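Side-chain contacts in Nrps/pks (Streptomyces albus, PDB 4OPE), which probably catalyses the decarboxylative condensation that extends the growing oxazolomycin chain, as ketosynthase domain KS7 of the assembly-line protein OzmH: residues E293-R297 / A298-P302; R477-P481 / A482-A486. All coordinates share one frame; numbering follows the deposited sequence.

How the contacts relate
Contact 1 and contact 2 are opposite kinds of helix end. Residues 293-302 finish helix 284-298 and turn off toward strand 308-309. Residues 477-486 run from the loop after helix 458-473 into the start of helix 481-488. Their centres lie 38 Å apart and their nearest atoms about 31 Å, with no element in common. Contact 1 is largely buried against strands 263-272 and 427-434, and its charged side reaches the second subunit. Contact 2 is only partly buried, packs on Y449 of strand 449-455, and meets no other protein chain of the assembly. In the first, late backbone carbonyls receive amides; in the second, first-turn amides donate to a histidine ring nitrogen and to the carbonyls of H480 and P481.

Contact 1: residues E293-R297 / A298-P302; sequences EALER and AGLAP
The guanidinium of R297, carried by the residue just before A298, has E293 CG over one face, 4.1 Å above the plane and displaced toward the rim. E293 OE2 lies 3.1 Å from R297 NH2 but well out of the guanidinium plane, so this i to i+4 salt bridge rests on charge and not on an N-H aimed at the oxygen. The R297 chain runs extended from CG to NE, which carries the group past one helical turn to E293.

C-terminal to this pair the helix closes in a Schellman motif. A298 N still makes a helical bond to A294 O at 3.0 Å. Two bonds then reach back into the last turn: L300 N to L295 O at 3.0 Å, nearly straight with 175° at the hydrogen, and G299 N to E296 O at 3.0 Å, where the donor stands above the carbonyl plane, 63° out of it. G299 has the positive phi that turns the chain out of the helix.

Leucines flank the reversal. L300 turns its CG away from its own amide nitrogen (chi1 -179°), bringing CD2 to 4.0 Å from L295 CD2, the apolar contact characteristic of this motif. L295 CD1 approaches P302 CG at 4.3 Å, and F330 touches L295 and P302.

Strand 263-272 lies alongside. The chemistry thus divides by side: the carbonyls of L295 and E296 are taken by turn amides, that of A294 by A298 N and S267 OG, and that of A298 by R266 NH2; leucines and proline fill the apolar side; and E293, shared between R297 and a salt bridge from its OE1 to R120 of the second subunit, ties this helix end to the dimer interface.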
# COMPACT_ATOMS: atom_id res chain seq x y z
N GLU A 293 23.04 -2.63 -0.44
CA GLU A 293 22.57 -1.53 -1.25
C GLU A 293 22.29 -0.31 -0.38
O GLU A 293 22.76 0.79 -0.66
CB GLU A 293 21.30 -1.96 -1.93
CG GLU A 293 21.04 -1.37 -3.30
CD GLU A 293 19.89 -2.12 -3.97
OE1 GLU A 293 20.02 -3.37 -4.05
OE2 GLU A 293 18.87 -1.48 -4.36
N ALA A 294 21.53 -0.49 0.68
CA ALA A 294 21.28 0.62 1.61
C ALA A 294 22.58 1.31 2.06
O ALA A 294 22.64 2.54 2.08
CB ALA A 294 20.53 0.12 2.82
N LEU A 295 23.61 0.52 2.41
CA LEU A 295 24.90 1.06 2.81
C LEU A 295 25.55 1.87 1.69
O LEU A 295 26.12 2.92 1.92
CB LEU A 295 25.83 -0.05 3.24
CG LEU A 295 25.51 -0.74 4.55
CD1 LEU A 295 26.25 -2.06 4.63
CD2 LEU A 295 25.92 0.12 5.71
N GLU A 296 25.44 1.37 0.48
CA GLU A 296 25.94 2.06 -0.67
C GLU A 296 25.23 3.37 -0.91
O GLU A 296 25.88 4.39 -1.03
CB GLU A 296 25.76 1.19 -1.89
CG GLU A 296 27.07 0.77 -2.50
CD GLU A 296 27.13 1.18 -3.94
OE1 GLU A 296 27.45 0.32 -4.81
OE2 GLU A 296 26.82 2.37 -4.19
N ARG A 297 23.90 3.37 -0.96
CA ARG A 297 23.16 4.61 -1.16
C ARG A 297 23.45 5.64 -0.07
O ARG A 297 23.43 6.82 -0.33
CB ARG A 297 21.69 4.34 -1.21
CG ARG A 297 21.23 3.68 -2.49
CD ARG A 297 19.88 3.07 -2.24
NE ARG A 297 19.30 2.46 -3.42
CZ ARG A 297 18.12 1.84 -3.43
NH1 ARG A 297 17.41 1.74 -2.30
NH2 ARG A 297 17.65 1.32 -4.57
N ALA A 298 23.72 5.17 1.14
CA ALA A 298 24.03 6.01 2.27
C ALA A 298 25.44 6.58 2.22
O ALA A 298 25.77 7.54 2.95
CB ALA A 298 23.89 5.19 3.53
N GLY A 299 26.32 5.97 1.43
CA GLY A 299 27.72 6.32 1.47
C GLY A 299 28.41 5.90 2.76
O GLY A 299 29.35 6.55 3.20
N LEU A 300 28.00 4.78 3.31
CA LEU A 300 28.42 4.40 4.64
C LEU A 300 29.10 3.05 4.60
O LEU A 300 28.68 2.15 3.91
CB LEU A 300 27.19 4.32 5.53
CG LEU A 300 27.35 3.96 7.00
CD1 LEU A 300 27.93 5.13 7.75
CD2 LEU A 300 26.02 3.62 7.62
N ALA A 301 30.16 2.94 5.38
CA ALA A 301 30.88 1.70 5.54
C ALA A 301 30.44 1.12 6.83
O ALA A 301 30.15 1.86 7.77
CB ALA A 301 32.37 1.98 5.61
N PRO A 302 30.42 -0.21 6.91
CA PRO A 302 30.13 -0.87 8.15
C PRO A 302 30.94 -0.34 9.32
O PRO A 302 30.48 -0.32 10.43
CB PRO A 302 30.48 -2.32 7.85
CG PRO A 302 30.15 -2.49 6.42
CD PRO A 302 30.31 -1.13 5.77

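Contact 2: residues R477-P481 / A482-A486; sequences RAAHP and AAVAA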
# COMPACT_ATOMS: atom_id res chain seq x y z
N ARG A 477 11.17 20.02 34.04
CA ARG A 477 11.75 21.04 34.91
C ARG A 477 13.04 21.62 34.35
O ARG A 477 13.31 22.78 34.53
CB ARG A 477 12.00 20.49 36.30
CG ARG A 477 12.19 21.60 37.29
CD ARG A 477 12.46 21.08 38.69
NE ARG A 477 12.75 22.19 39.59
CZ ARG A 477 13.89 22.87 39.61
NH1 ARG A 477 14.04 23.88 40.46
NH2 ARG A 477 14.88 22.54 38.78
N ALA A 478 13.78 20.84 33.59
CA ALA A 478 14.99 21.30 32.95
C ALA A 478 14.79 22.04 31.64
O ALA A 478 15.75 22.52 31.05
CB ALA A 478 15.89 20.11 32.67
N ALA A 479 13.55 22.13 31.17
CA ALA A 479 13.26 22.77 29.91
C ALA A 479 13.51 24.27 29.98
O ALA A 479 13.19 24.92 30.97
CB ALA A 479 11.83 22.49 29.53
N HIS A 480 14.11 24.83 28.93
CA HIS A 480 14.22 26.27 28.90
C HIS A 480 12.81 26.86 28.81
O HIS A 480 12.00 26.42 28.01
CB HIS A 480 15.04 26.74 27.72
CG HIS A 480 15.50 28.16 27.86
ND1 HIS A 480 14.63 29.23 27.78
CD2 HIS A 480 16.71 28.69 28.11
CE1 HIS A 480 15.29 30.35 27.99
NE2 HIS A 480 16.56 30.06 28.18
N PRO A 481 12.52 27.88 29.65
CA PRO A 481 11.16 28.42 29.74
C PRO A 481 10.68 29.06 28.44
O PRO A 481 9.48 29.02 28.09
CB PRO A 481 11.27 29.46 30.85
CG PRO A 481 12.73 29.77 30.95
CD PRO A 481 13.46 28.55 30.59
N ALA A 482 11.60 29.70 27.75
CA ALA A 482 11.29 30.31 26.47
C ALA A 482 10.90 29.26 25.45
O ALA A 482 10.10 29.53 24.57
CB ALA A 482 12.46 31.13 25.97
N ALA A 483 11.47 28.08 25.59
CA ALA A 483 11.21 26.96 24.71
C ALA A 483 9.80 26.38 24.96
O ALA A 483 9.11 25.93 24.04
CB ALA A 483 12.28 25.87 24.91
N VAL A 484 9.40 26.39 26.23
CA VAL A 484 8.11 25.89 26.58
C VAL A 484 7.07 26.81 25.98
O VAL A 484 6.12 26.37 25.36
CB VAL A 484 7.97 25.81 28.10
CG1 VAL A 484 6.52 25.54 28.49
CG2 VAL A 484 8.85 24.71 28.66
N ALA A 485 7.26 28.10 26.19
CA ALA A 485 6.42 29.13 25.59
C ALA A 485 6.34 28.99 24.09
O ALA A 485 5.25 28.97 23.53
CB ALA A 485 6.97 30.53 25.92
N ALA A 486 7.51 28.93 23.45
CA ALA A 486 7.58 28.92 21.98
C ALA A 486 6.80 27.71 21.44
O ALA A 486 6.02 27.85 20.51
CB ALA A 486 9.01 28.91 21.47
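H480 caps the helix that begins at P481 by accepting a bond from the amide of A482. A482 N lies 3.1 Å from H480 ND1 and 9° out of the ring plane, so the donor meets the ring edge at the nitrogen. A chi1 of -164°, which sets CG opposite the H480 amide nitrogen, brings that edge up beside the A482 amide, where CE1 also rests 3.6 Å from A482 CB.

The next amides turn to backbone oxygens. H480 O takes V484 N at 3.2 Å in its carbonyl plane, which starts the i to i+4 series. The bond given for A483 N, also to H480 O, is weak: 3.0 Å long and bent to 127°. P481 O is the acceptor for A485 N at 3.1 Å, a nearly straight bond, and V484 N adds a weak second bond to it. A486 N continues the series to A482 O at 2.9 Å, while A483 O accepts from T487 OG1. P481, first in the helix, has no N-H to be satisfied.

Apolar atoms bracket the same turn. A479 CB, just before the cap, meets V484 CG2 at 3.8 Å, a hydrophobic staple that closes the loop over the helix start. Y449 of strand 449-455 touches H480, P481, A482 and A485 and so packs this end of the helix on the strand.

The imidazole therefore does the work more often done by an Asp, Asn, Ser or Thr oxygen at an N-cap. Acceptance at ND1 is consistent with that nitrogen carrying no proton, and the positive end of the helix dipole would probably disfavour a charged ring here.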